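Local coordinates for photosystem II assembly protein Ycf48 (Thermosynechococcus elongatus, PDB 5OJ5), which probably assists the early assembly of photosystem II and the replacement of photodamaged D1, binding the C-terminal extension of the D1 precursor, at residues A[177-182]-A[213-217]. Numbering follows the deposited sequence.
Sequences LVQEAI and QTAWE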
ATOM      1  N   LEU A 177     -19.273   9.500   5.196  1.00 13.60           N
ATOM      2  CA  LEU A 177     -19.859   8.196   4.950  1.00 13.83           C
ATOM      3  C   LEU A 177     -19.818   7.329   6.185  1.00 13.93           C
ATOM      4  O   LEU A 177     -20.784   6.607   6.444  1.00 15.14           O
ATOM      5  CB  LEU A 177     -19.146   7.474   3.809  1.00 14.80           C
ATOM      6  CG  LEU A 177     -19.071   8.256   2.511  1.00 16.49           C
ATOM      7  CD1 LEU A 177     -18.346   7.411   1.493  1.00 17.45           C
ATOM      8  CD2 LEU A 177     -20.402   8.696   2.039  1.00 19.35           C
ATOM      9  N   VAL A 178     -18.732   7.412   6.954  1.00 13.36           N
ATOM     10  CA  VAL A 178     -18.603   6.683   8.212  1.00 13.40           C
ATOM     11  C   VAL A 178     -17.986   7.642   9.211  1.00 13.01           C
ATOM     12  O   VAL A 178     -16.888   8.158   8.981  1.00 14.29           O
ATOM     13  CB  VAL A 178     -17.710   5.428   8.084  1.00 14.19           C
ATOM     14  CG1 VAL A 178     -17.458   4.784   9.455  1.00 15.25           C
ATOM     15  CG2 VAL A 178     -18.324   4.422   7.123  1.00 16.27           C
ATOM     16  N   GLN A 179     -18.678   7.860  10.341  1.00 14.19           N
ATOM     17  CA  GLN A 179     -18.155   8.678  11.428  1.00 15.74           C
ATOM     18  C   GLN A 179     -17.886   7.878  12.680  1.00 14.67           C
ATOM     19  O   GLN A 179     -17.356   8.436  13.652  1.00 17.56           O
ATOM     20  CB  GLN A 179     -19.163   9.779  11.791  1.00 19.33           C
ATOM     21  CG  GLN A 179     -19.344  10.741  10.663  1.00 21.33           C
ATOM     22  CD  GLN A 179     -20.173  11.939  11.036  1.00 25.97           C
ATOM     23  OE1 GLN A 179     -19.693  12.837  11.704  1.00 28.99           O
ATOM     24  NE2 GLN A 179     -21.412  11.970  10.570  1.00 28.70           N
ATOM     25  N   GLU A 180     -18.184   6.581  12.690  1.00 13.49           N
ATOM     26  CA  GLU A 180     -17.965   5.754  13.888  1.00 13.65           C
ATOM     27  C   GLU A 180     -16.539   5.237  13.816  1.00 13.22           C
ATOM     28  O   GLU A 180     -16.230   4.313  13.046  1.00 13.88           O
ATOM     29  CB  GLU A 180     -18.976   4.607  13.906  1.00 17.65           C
ATOM     30  CG  GLU A 180     -20.388   5.043  13.998  1.00 27.76           C
ATOM     31  CD  GLU A 180     -21.162   4.724  12.752  1.00 36.88           C
ATOM     32  OE1 GLU A 180     -22.296   4.198  12.902  1.00 39.69           O
ATOM     33  OE2 GLU A 180     -20.637   5.039  11.637  1.00 39.72           O
ATOM     34  N   ALA A 181     -15.649   5.875  14.563  1.00 12.58           N
ATOM     35  CA  ALA A 181     -14.230   5.527  14.536  1.00 12.25           C
ATOM     36  C   ALA A 181     -13.981   4.155  15.148  1.00 12.11           C
ATOM     37  O   ALA A 181     -14.669   3.747  16.092  1.00 13.68           O
ATOM     38  CB  ALA A 181     -13.467   6.599  15.320  1.00 14.11           C
ATOM     39  N   ILE A 182     -12.924   3.489  14.672  1.00 12.22           N
ATOM     40  CA  ILE A 182     -12.571   2.111  15.035  1.00 12.31           C
ATOM     41  C   ILE A 182     -11.168   1.948  15.618  1.00 14.50           C
ATOM     42  O   ILE A 182     -10.611   0.819  15.600  1.00 16.44           O
ATOM     43  CB  ILE A 182     -12.757   1.151  13.853  1.00 12.31           C
ATOM     44  CG1 ILE A 182     -11.862   1.538  12.662  1.00 12.39           C
ATOM     45  CG2 ILE A 182     -14.215   1.092  13.472  1.00 14.45           C
ATOM     46  CD1 ILE A 182     -11.802   0.440  11.570  1.00 13.36           C
ATOM     47  N   GLN A 213     -22.810   0.903   3.631  1.00 27.90           N
ATOM     48  CA  GLN A 213     -22.754   0.589   5.048  1.00 27.83           C
ATOM     49  C   GLN A 213     -22.534   1.883   5.828  1.00 27.20           C
ATOM     50  O   GLN A 213     -21.786   2.766   5.395  1.00 26.48           O
ATOM     51  CB  GLN A 213     -21.556  -0.324   5.307  1.00 25.73           C
ATOM     52  CG  GLN A 213     -21.764  -1.795   5.504  1.00 29.01           C
ATOM     53  CD  GLN A 213     -20.370  -2.496   5.631  1.00 27.85           C
ATOM     54  OE1 GLN A 213     -19.852  -2.946   4.647  1.00 29.67           O
ATOM     55  NE2 GLN A 213     -19.755  -2.546   6.854  1.00 25.57           N
ATOM     56  N   THR A 214     -23.139   1.989   7.000  1.00 29.17           N
ATOM     57  CA  THR A 214     -22.905   3.194   7.782  1.00 27.93           C
ATOM     58  C   THR A 214     -21.814   3.055   8.831  1.00 23.56           C
ATOM     59  O   THR A 214     -21.489   4.045   9.484  1.00 23.85           O
ATOM     60  CB  THR A 214     -24.184   3.702   8.439  1.00 30.47           C
ATOM     61  OG1 THR A 214     -24.650   2.725   9.374  1.00 32.98           O
ATOM     62  CG2 THR A 214     -25.235   3.972   7.403  1.00 32.74           C
ATOM     63  N   ALA A 215     -21.241   1.869   8.995  1.00 19.55           N
ATOM     64  CA  ALA A 215     -20.193   1.629   9.967  1.00 16.50           C
ATOM     65  C   ALA A 215     -19.377   0.460   9.449  1.00 13.97           C
ATOM     66  O   ALA A 215     -19.858  -0.333   8.639  1.00 15.69           O
ATOM     67  CB  ALA A 215     -20.784   1.271  11.341  1.00 19.90           C
ATOM     68  N   TRP A 216     -18.165   0.338   9.954  1.00 12.17           N
ATOM     69  CA  TRP A 216     -17.363  -0.859   9.688  1.00 10.93           C
ATOM     70  C   TRP A 216     -18.012  -2.075  10.347  1.00 11.94           C
ATOM     71  O   TRP A 216     -18.633  -1.976  11.409  1.00 13.86           O
ATOM     72  CB  TRP A 216     -15.968  -0.671  10.310  1.00 11.24           C
ATOM     73  CG  TRP A 216     -15.124   0.370   9.606  1.00 10.44           C
ATOM     74  CD1 TRP A 216     -15.118   1.700   9.860  1.00 11.11           C
ATOM     75  CD2 TRP A 216     -14.179   0.149   8.581  1.00  9.75           C
ATOM     76  NE1 TRP A 216     -14.206   2.335   9.052  1.00 11.85           N
ATOM     77  CE2 TRP A 216     -13.618   1.397   8.255  1.00 10.58           C
ATOM     78  CE3 TRP A 216     -13.712  -0.986   7.923  1.00 11.16           C
ATOM     79  CZ2 TRP A 216     -12.604   1.526   7.307  1.00 12.09           C
ATOM     80  CZ3 TRP A 216     -12.711  -0.836   6.943  1.00 12.05           C
ATOM     81  CH2 TRP A 216     -12.171   0.400   6.666  1.00 12.13           C
ATOM     82  N   GLU A 217     -17.803  -3.233   9.757  1.00 11.94           N
ATOM     83  CA  GLU A 217     -18.266  -4.504  10.310  1.00 12.33           C
ATOM     84  C   GLU A 217     -17.076  -5.270  10.858  1.00 12.05           C
ATOM     85  O   GLU A 217     -16.178  -5.616  10.074  1.00 12.30           O
ATOM     86  CB  GLU A 217     -18.926  -5.318   9.195  1.00 15.80           C
ATOM     87  CG  GLU A 217     -19.398  -6.695   9.610  1.00 24.51           C
ATOM     88  CD  GLU A 217     -20.379  -7.271   8.603  1.00 34.28           C
ATOM     89  OE1 GLU A 217     -21.177  -8.149   8.989  1.00 39.08           O
ATOM     90  OE2 GLU A 217     -20.350  -6.853   7.416  1.00 38.68           O
TER
HETATM   91  O   HOH W   1     -22.230   5.243   4.604  1.00 23.49           O
HETATM   92  O   HOH W   2     -22.879   6.602   8.635  1.00 44.73           O
HETATM   93  O   HOH W   3     -17.501   1.949  12.258  1.00 18.48           O
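The indole of Trp216 lies against two aliphatic side chains of 177-182, Ile182 and Val178. Ile182 covers one face: its CD1 methyl stands 3.7 Å from the centroid of the five-membered ring and only 4° off the ring normal, a CH-pi contact. With CG1 between the backbone N and the carbonyl carbon (chi1 61°) and the chain extended beyond it, CD1 comes over the ring while CG2 touches CD1 of Trp216 at 3.8 Å. Val178 CG1 reaches the same Trp216 CD1 obliquely at 3.9 Å; its other methyl, CG2, packs on the Thr214 carbonyl. Trp216 NE1 is hydrogen-bonded to Gly162 O, which helps fix the rotation of the buried ring.

Water joins the two backbones on the polar side. One molecule bridges Glu180 O and Trp216 N, and two others both donate to Leu177 O, linking it to the carbonyls of Gln213 and Thr214. Glu180, bent at chi2, brings OE2 to 2.5 Å from Thr214 O, so close that the acid is probably protonated, and lays OE1 beside the Ala215 methyl.

Ile164 faces both Leu177 and Val178 in a classic beta bulge near the end of strand 175-178, an edge strand of its sheet. The chain then leaves that four-stranded antiparallel sheet, and 213-217 leads into 217-220, the outer strand of the next one. The contact thus joins neighbouring blades at the rim of the seven-bladed beta-propeller, with 213-217 belonging to the Arg-rich patch.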